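Local coordinates for Alr4995 protein (Nostoc sp., PDB 6LRF) that acts as a bifunctional arginine dihydrolase and ornithine cyclodeaminase, probably converting arginine to ornithine with release of ammonia and then ornithine to proline, at residues D13-D18 / L66-N71; Q533-T538 / L558-T563; G568-G573 / F594-S599. All blocks are in the same frame, centred on the assembly; numbering follows the deposited sequence.

Interaction 1. Residues D13-D18 / L66-N71; sequences DHYDVD and LVFTAN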
# COMPACT_ATOMS: atom_id res chain seq x y z
N ASP B 13 42.13 4.83 40.89
CA ASP B 13 42.03 5.64 42.11
C ASP B 13 40.96 6.74 42.00
O ASP B 13 40.34 7.11 43.00
CB ASP B 13 43.39 6.27 42.46
CG ASP B 13 44.39 5.25 43.02
OD1 ASP B 13 44.15 4.03 42.92
OD2 ASP B 13 45.43 5.69 43.57
N HIS B 14 40.75 7.27 40.80
CA HIS B 14 39.75 8.32 40.58
C HIS B 14 38.87 8.00 39.38
O HIS B 14 38.45 8.89 38.63
CB HIS B 14 40.44 9.67 40.40
CG HIS B 14 41.44 9.98 41.47
ND1 HIS B 14 42.75 10.29 41.20
CD2 HIS B 14 41.32 9.99 42.82
CE1 HIS B 14 43.39 10.51 42.33
NE2 HIS B 14 42.55 10.33 43.33
N TYR B 15 38.58 6.72 39.19
CA TYR B 15 37.73 6.31 38.09
C TYR B 15 36.28 6.53 38.48
O TYR B 15 35.89 6.36 39.63
CB TYR B 15 37.99 4.84 37.73
CG TYR B 15 37.02 4.27 36.72
CD1 TYR B 15 37.08 4.63 35.37
CD2 TYR B 15 36.04 3.35 37.10
CE1 TYR B 15 36.19 4.09 34.44
CE2 TYR B 15 35.16 2.80 36.18
CZ TYR B 15 35.23 3.18 34.85
OH TYR B 15 34.35 2.64 33.94
N ASP B 16 35.50 6.92 37.48
CA ASP B 16 34.10 7.23 37.64
C ASP B 16 33.52 7.36 36.23
O ASP B 16 34.28 7.37 35.25
CB ASP B 16 33.92 8.53 38.44
CG ASP B 16 32.49 8.77 38.91
OD1 ASP B 16 31.78 7.78 39.23
OD2 ASP B 16 32.08 9.95 38.96
N VAL B 17 32.20 7.44 36.11
CA VAL B 17 31.62 7.90 34.86
C VAL B 17 31.11 9.32 35.12
O VAL B 17 30.01 9.53 35.63
CB VAL B 17 30.51 6.96 34.36
CG1 VAL B 17 29.93 7.46 33.05
CG2 VAL B 17 31.06 5.54 34.19
N ASP B 18 31.96 10.30 34.79
CA ASP B 18 31.68 11.72 35.03
C ASP B 18 30.76 12.36 34.00
O ASP B 18 30.03 13.31 34.31
CB ASP B 18 32.99 12.53 35.05
CG ASP B 18 33.83 12.27 36.28
OD1 ASP B 18 33.26 11.88 37.33
OD2 ASP B 18 35.06 12.49 36.21
N LEU B 66 41.85 8.21 32.51
CA LEU B 66 43.28 7.98 32.49
C LEU B 66 43.60 6.48 32.66
O LEU B 66 44.68 6.02 32.28
CB LEU B 66 43.97 8.81 33.58
CG LEU B 66 45.46 9.06 33.37
CD1 LEU B 66 45.66 10.18 32.36
CD2 LEU B 66 46.17 9.38 34.68
N VAL B 67 42.65 5.72 33.19
CA VAL B 67 42.82 4.27 33.32
C VAL B 67 42.89 3.59 31.95
O VAL B 67 43.35 2.45 31.83
CB VAL B 67 41.66 3.64 34.13
CG1 VAL B 67 41.71 4.10 35.57
CG2 VAL B 67 40.31 3.99 33.49
N PHE B 68 42.42 4.28 30.92
CA PHE B 68 42.39 3.70 29.58
C PHE B 68 43.67 4.06 28.82
O PHE B 68 43.68 4.85 27.87
CB PHE B 68 41.14 4.17 28.83
CG PHE B 68 39.86 3.58 29.40
CD1 PHE B 68 39.80 2.22 29.74
CD2 PHE B 68 38.74 4.37 29.61
CE1 PHE B 68 38.64 1.67 30.26
CE2 PHE B 68 37.56 3.83 30.13
CZ PHE B 68 37.51 2.48 30.46
N THR B 69 44.77 3.45 29.28
CA THR B 69 46.10 3.74 28.75
C THR B 69 46.27 3.32 27.29
O THR B 69 47.18 3.82 26.63
CB THR B 69 47.19 3.04 29.58
OG1 THR B 69 46.88 1.65 29.67
CG2 THR B 69 47.27 3.65 30.98
N ALA B 70 45.42 2.42 26.79
CA ALA B 70 45.41 2.08 25.36
C ALA B 70 45.41 3.35 24.52
O ALA B 70 46.04 3.43 23.46
CB ALA B 70 44.20 1.20 25.00
N ASN B 71 44.73 4.38 25.02
CA ASN B 71 44.60 5.64 24.30
C ASN B 71 45.68 6.65 24.60
O ASN B 71 45.62 7.76 24.12
CB ASN B 71 43.23 6.28 24.58
CG ASN B 71 42.08 5.30 24.38
OD1 ASN B 71 41.33 5.03 25.31
ND2 ASN B 71 41.97 4.76 23.17
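Y15 and V67 meet where the two segments come closest, with 7.3 Å between their CA atoms. Y15 CD1 lies 3.8 Å from V67 CG2, which is set obliquely to the tyrosine ring. Their side chains cross at about a right angle. On Y15, CG stands anti to the backbone N (chi1 172°), a rotation that brings CD1 and CE1 against 66-71 although the CB itself points along the boundary. The branch of V67 that does the touching, CG2, sits between its own backbone N and carbonyl carbon. This methyl also lies 4.0 Å above the F68 ring plane, over the ring centre, so the same carbon touches both aromatic side chains. The rings themselves approach more loosely, Y15 CE1 to F68 CZ at 4.5 Å. F68 is the centre of an inverse gamma turn, with a weak T69 N to V67 O bond of 3.1 Å. All three touching residues are buried, and the 126 Å² between the segments is essentially apolar. Y15 OH is held by E254 O on helix 253-256, where the Y15 and F255 rings also meet with planes about 40° apart. Segment 13-18 is loop between strand 6-9 and helix 34-49; 66-71 follows strand 53-56 as loop, passes into a 3-10 turn at 69-71 and leads to strand 73-76, while L66 packs on helix 93-103.

Interaction 2. Residues Q533-T538 / L558-T563; sequences QNMMGT and LKVINT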
# COMPACT_ATOMS: atom_id res chain seq x y z
N GLN B 533 27.05 -8.41 -4.47
CA GLN B 533 27.00 -8.48 -3.02
C GLN B 533 28.12 -9.35 -2.48
O GLN B 533 28.69 -9.06 -1.43
CB GLN B 533 25.65 -9.01 -2.54
CG GLN B 533 25.69 -9.70 -1.15
CD GLN B 533 24.38 -10.43 -0.80
OE1 GLN B 533 23.40 -9.80 -0.40
NE2 GLN B 533 24.35 -11.76 -0.93
N ASN B 534 28.46 -10.40 -3.22
CA ASN B 534 29.44 -11.35 -2.74
C ASN B 534 30.88 -10.96 -3.07
O ASN B 534 31.78 -11.27 -2.31
CB ASN B 534 29.12 -12.75 -3.31
CG ASN B 534 28.01 -13.43 -2.53
OD1 ASN B 534 28.27 -14.06 -1.51
ND2 ASN B 534 26.77 -13.26 -2.99
N MSE B 535 31.08 -10.26 -4.18
CA MSE B 535 32.41 -9.79 -4.55
C MSE B 535 32.77 -8.48 -3.85
O MSE B 535 33.90 -8.31 -3.41
CB MSE B 535 32.52 -9.57 -6.05
CG MSE B 535 32.63 -10.82 -6.91
SE MSE B 535 32.84 -10.28 -8.79
CE MSE B 535 34.51 -9.29 -8.60
N MSE B 536 31.81 -7.56 -3.77
CA MSE B 536 32.08 -6.20 -3.35
C MSE B 536 31.43 -5.83 -2.02
O MSE B 536 31.70 -4.75 -1.50
CB MSE B 536 31.60 -5.18 -4.39
CG MSE B 536 31.80 -5.54 -5.85
SE MSE B 536 33.64 -5.24 -6.38
CE MSE B 536 33.73 -3.33 -6.20
N GLY B 537 30.54 -6.67 -1.50
CA GLY B 537 29.77 -6.32 -0.31
C GLY B 537 28.74 -5.21 -0.54
O GLY B 537 28.31 -4.55 0.41
N THR B 538 28.35 -5.00 -1.79
CA THR B 538 27.33 -3.99 -2.13
C THR B 538 26.30 -4.52 -3.11
O THR B 538 26.49 -5.55 -3.76
CB THR B 538 27.95 -2.71 -2.76
OG1 THR B 538 28.76 -3.05 -3.90
CG2 THR B 538 28.80 -1.93 -1.74
N LEU B 558 28.52 -1.94 -12.62
CA LEU B 558 29.12 -2.02 -13.95
C LEU B 558 30.44 -2.79 -13.93
O LEU B 558 30.73 -3.53 -14.88
CB LEU B 558 29.34 -0.62 -14.52
CG LEU B 558 28.22 -0.08 -15.41
CD1 LEU B 558 28.19 -0.86 -16.74
CD2 LEU B 558 26.87 -0.18 -14.70
N LYS B 559 31.23 -2.61 -12.87
CA LYS B 559 32.47 -3.37 -12.73
C LYS B 559 32.21 -4.86 -12.74
O LYS B 559 32.93 -5.62 -13.38
CB LYS B 559 33.22 -3.01 -11.44
CG LYS B 559 34.31 -4.01 -11.08
CD LYS B 559 35.27 -3.46 -10.03
CE LYS B 559 36.52 -4.33 -9.93
NZ LYS B 559 37.64 -3.62 -9.25
N VAL B 560 31.18 -5.28 -12.01
CA VAL B 560 30.87 -6.69 -11.94
C VAL B 560 30.45 -7.21 -13.31
O VAL B 560 30.87 -8.29 -13.73
CB VAL B 560 29.75 -6.97 -10.91
CG1 VAL B 560 29.17 -8.38 -11.10
CG2 VAL B 560 30.27 -6.77 -9.49
N ILE B 561 29.64 -6.43 -14.02
CA ILE B 561 29.15 -6.86 -15.32
C ILE B 561 30.32 -6.99 -16.29
O ILE B 561 30.48 -8.01 -16.96
CB ILE B 561 28.09 -5.90 -15.87
CG1 ILE B 561 26.81 -6.04 -15.03
CG2 ILE B 561 27.82 -6.19 -17.36
CD1 ILE B 561 25.71 -5.03 -15.36
N ASN B 562 31.15 -5.95 -16.33
CA ASN B 562 32.35 -5.98 -17.17
C ASN B 562 33.30 -7.15 -16.85
O ASN B 562 33.87 -7.77 -17.74
CB ASN B 562 33.11 -4.66 -17.04
CG ASN B 562 34.10 -4.48 -18.15
OD1 ASN B 562 33.70 -4.44 -19.32
ND2 ASN B 562 35.39 -4.38 -17.81
N THR B 563 33.48 -7.44 -15.57
CA THR B 563 34.38 -8.51 -15.16
C THR B 563 33.86 -9.88 -15.61
O THR B 563 34.63 -10.72 -16.11
CB THR B 563 34.58 -8.48 -13.62
OG1 THR B 563 35.17 -7.23 -13.26
CG2 THR B 563 35.48 -9.61 -13.16
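The side chains that meet here, M535 and M536 with K559 and V560, carry no ring; the flat group beside them is the backbone carbonyl of K559, gripped from both faces by T563. T563 N reaches K559 O from one face as the helical backbone bond, 2.9 Å long. From the opposite face comes T563 OG1, which donates at 2.8 Å to K559 O and stands 35° out of the carbonyl plane, away from the lone-pair directions. K559 O thus takes two bonds, and the OG1 bond ties the hydroxyl back to its own helix. Between the segments the chemistry is apolar. M536, selenomethionine like M535, has CG anti to the carbonyl carbon and 4.1 Å from V560 CG2; bends at chi2 and chi3 turn CE to 4.1 Å from K559 CD. K559 keeps an extended chain with CG anti to the backbone N (chi1 165°), and its methylenes cross M536 at about a right angle. V560 and M536 instead run antiparallel alongside each other, and V560 CG2 also receives M535 SE at 4.4 Å. K559 is exposed, whereas V560 and M536 are buried, so the pairing runs from the interior to the surface. V560 packs further on I531 and E532, about one turn back along helix 524-536. The arrangement is helix-helix packing inside the C-terminal Rossmann-fold region, between the end of helix 524-536, where G537 leaves helical geometry with positive phi, and helix 554-567.

Interaction 3. Residues G568-G573 / F594-S599; sequences GSIAKG and FVLAGS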
# COMPACT_ATOMS: atom_id res chain seq x y z
N GLY B 568 33.89 -14.39 -19.42
CA GLY B 568 33.11 -15.01 -20.49
C GLY B 568 31.89 -15.79 -20.02
O GLY B 568 31.03 -16.12 -20.81
N SER B 569 31.84 -16.09 -18.72
CA SER B 569 30.67 -16.72 -18.12
C SER B 569 30.79 -16.65 -16.61
O SER B 569 31.89 -16.49 -16.08
CB SER B 569 30.52 -18.19 -18.56
OG SER B 569 31.46 -19.01 -17.89
N ILE B 570 29.66 -16.79 -15.94
CA ILE B 570 29.64 -16.92 -14.50
C ILE B 570 30.50 -18.12 -14.05
O ILE B 570 31.22 -18.03 -13.06
CB ILE B 570 28.20 -17.08 -13.97
CG1 ILE B 570 27.42 -15.78 -14.19
CG2 ILE B 570 28.20 -17.44 -12.49
CD1 ILE B 570 25.92 -15.93 -13.91
N ALA B 571 30.41 -19.23 -14.78
CA ALA B 571 31.12 -20.45 -14.38
C ALA B 571 32.64 -20.26 -14.39
O ALA B 571 33.33 -20.76 -13.50
CB ALA B 571 30.73 -21.60 -15.27
N LYS B 572 33.14 -19.54 -15.38
CA LYS B 572 34.56 -19.24 -15.46
C LYS B 572 34.97 -18.24 -14.38
O LYS B 572 36.10 -18.27 -13.89
CB LYS B 572 34.92 -18.73 -16.86
CG LYS B 572 34.87 -19.86 -17.89
CD LYS B 572 35.42 -19.47 -19.25
CE LYS B 572 35.41 -20.68 -20.19
NZ LYS B 572 35.66 -20.31 -21.62
N GLY B 573 34.05 -17.37 -13.99
CA GLY B 573 34.27 -16.47 -12.87
C GLY B 573 34.44 -17.22 -11.56
O GLY B 573 35.22 -16.82 -10.70
N PHE B 594 20.82 -23.29 -14.23
CA PHE B 594 20.07 -22.05 -14.06
C PHE B 594 19.82 -21.46 -15.42
O PHE B 594 20.56 -21.75 -16.36
CB PHE B 594 20.80 -21.06 -13.14
CG PHE B 594 22.18 -20.68 -13.61
CD1 PHE B 594 23.30 -21.37 -13.15
CD2 PHE B 594 22.36 -19.63 -14.49
CE1 PHE B 594 24.57 -21.02 -13.58
CE2 PHE B 594 23.62 -19.27 -14.92
CZ PHE B 594 24.73 -19.96 -14.47
N VAL B 595 18.75 -20.69 -15.54
CA VAL B 595 18.47 -19.97 -16.77
C VAL B 595 18.21 -18.52 -16.41
O VAL B 595 17.38 -18.22 -15.54
CB VAL B 595 17.26 -20.55 -17.54
CG1 VAL B 595 16.99 -19.75 -18.82
CG2 VAL B 595 17.47 -22.03 -17.86
N LEU B 596 18.93 -17.63 -17.07
CA LEU B 596 18.68 -16.20 -16.92
C LEU B 596 17.98 -15.69 -18.18
O LEU B 596 18.58 -15.62 -19.25
CB LEU B 596 19.98 -15.44 -16.67
CG LEU B 596 20.84 -15.99 -15.52
CD1 LEU B 596 22.13 -15.22 -15.40
CD2 LEU B 596 20.09 -15.96 -14.20
N ALA B 597 16.69 -15.37 -18.07
CA ALA B 597 15.95 -14.83 -19.21
C ALA B 597 16.17 -13.34 -19.28
O ALA B 597 16.03 -12.65 -18.27
CB ALA B 597 14.47 -15.12 -19.09
N GLY B 598 16.49 -12.85 -20.47
CA GLY B 598 16.74 -11.42 -20.63
C GLY B 598 15.48 -10.59 -20.46
O GLY B 598 14.37 -11.13 -20.41
N SER B 599 15.65 -9.28 -20.39
CA SER B 599 14.54 -8.34 -20.39
C SER B 599 14.98 -7.04 -21.08
O SER B 599 16.17 -6.82 -21.30
CB SER B 599 14.06 -8.06 -18.96
OG SER B 599 14.84 -7.06 -18.34
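I570, F594 and L596 make the apolar part of this contact, and a single methyl, I570 CD1, does the touching on the helical side. It meets L596 CD1 at 4.1 Å, the two chains reaching toward each other tip to tip, and F594 CE2 at 4.2 Å. The I570 chain is extended beyond CG1 (chi2 170°), which sends CD1 out from the helix towards the strand. F594 CG takes the position between its backbone N and carbonyl carbon (chi1 58°), from which CE2 comes within reach of I570 CD1. Within this chain, strand 594-597 lies at one margin of the parallel six-stranded sheet, in the 3-2-1-4-5-6 order of a Rossmann fold. Alternation along the strand gives F594 and L596 to the I570 side, while V595 packs on helix 613-624. Within the two segments, hydrogen bonding gathers at the helix start; strand 594-597 pairs with strand 519-523. S569 is the N-cap: its OG accepts from K572 N at 3.1 Å, with an N-H...O angle of 162°. S569 O also takes the bond from G573 N, so both polar oxygens of this residue face the first turn, and the I570 N is bonded to D608 OD1. Across the subunit boundary, A597 packs on I600 of the second subunit.

Interactions 2 and 3 belong to one Rossmann-fold region, their nearest atoms about 5 Å apart without touching; helix 570-575 follows helix 554-567 after a short break, and helix 524-536 forms one side of interaction 2, while its I531 also touches I570 of interaction 3. Interaction 1 stands apart, its centre about 45 and 57 Å from theirs, near the N-terminus, where 66-71 belongs to the GME-family region. All three are apolar across the gap. Interactions 1 and 3 are buried and use aromatic rings, one between loops and the other between a helix and a strand outermost within this chain. Interaction 2 joins two helices through long unbranched chains and a valine, and reaches the surface at K559.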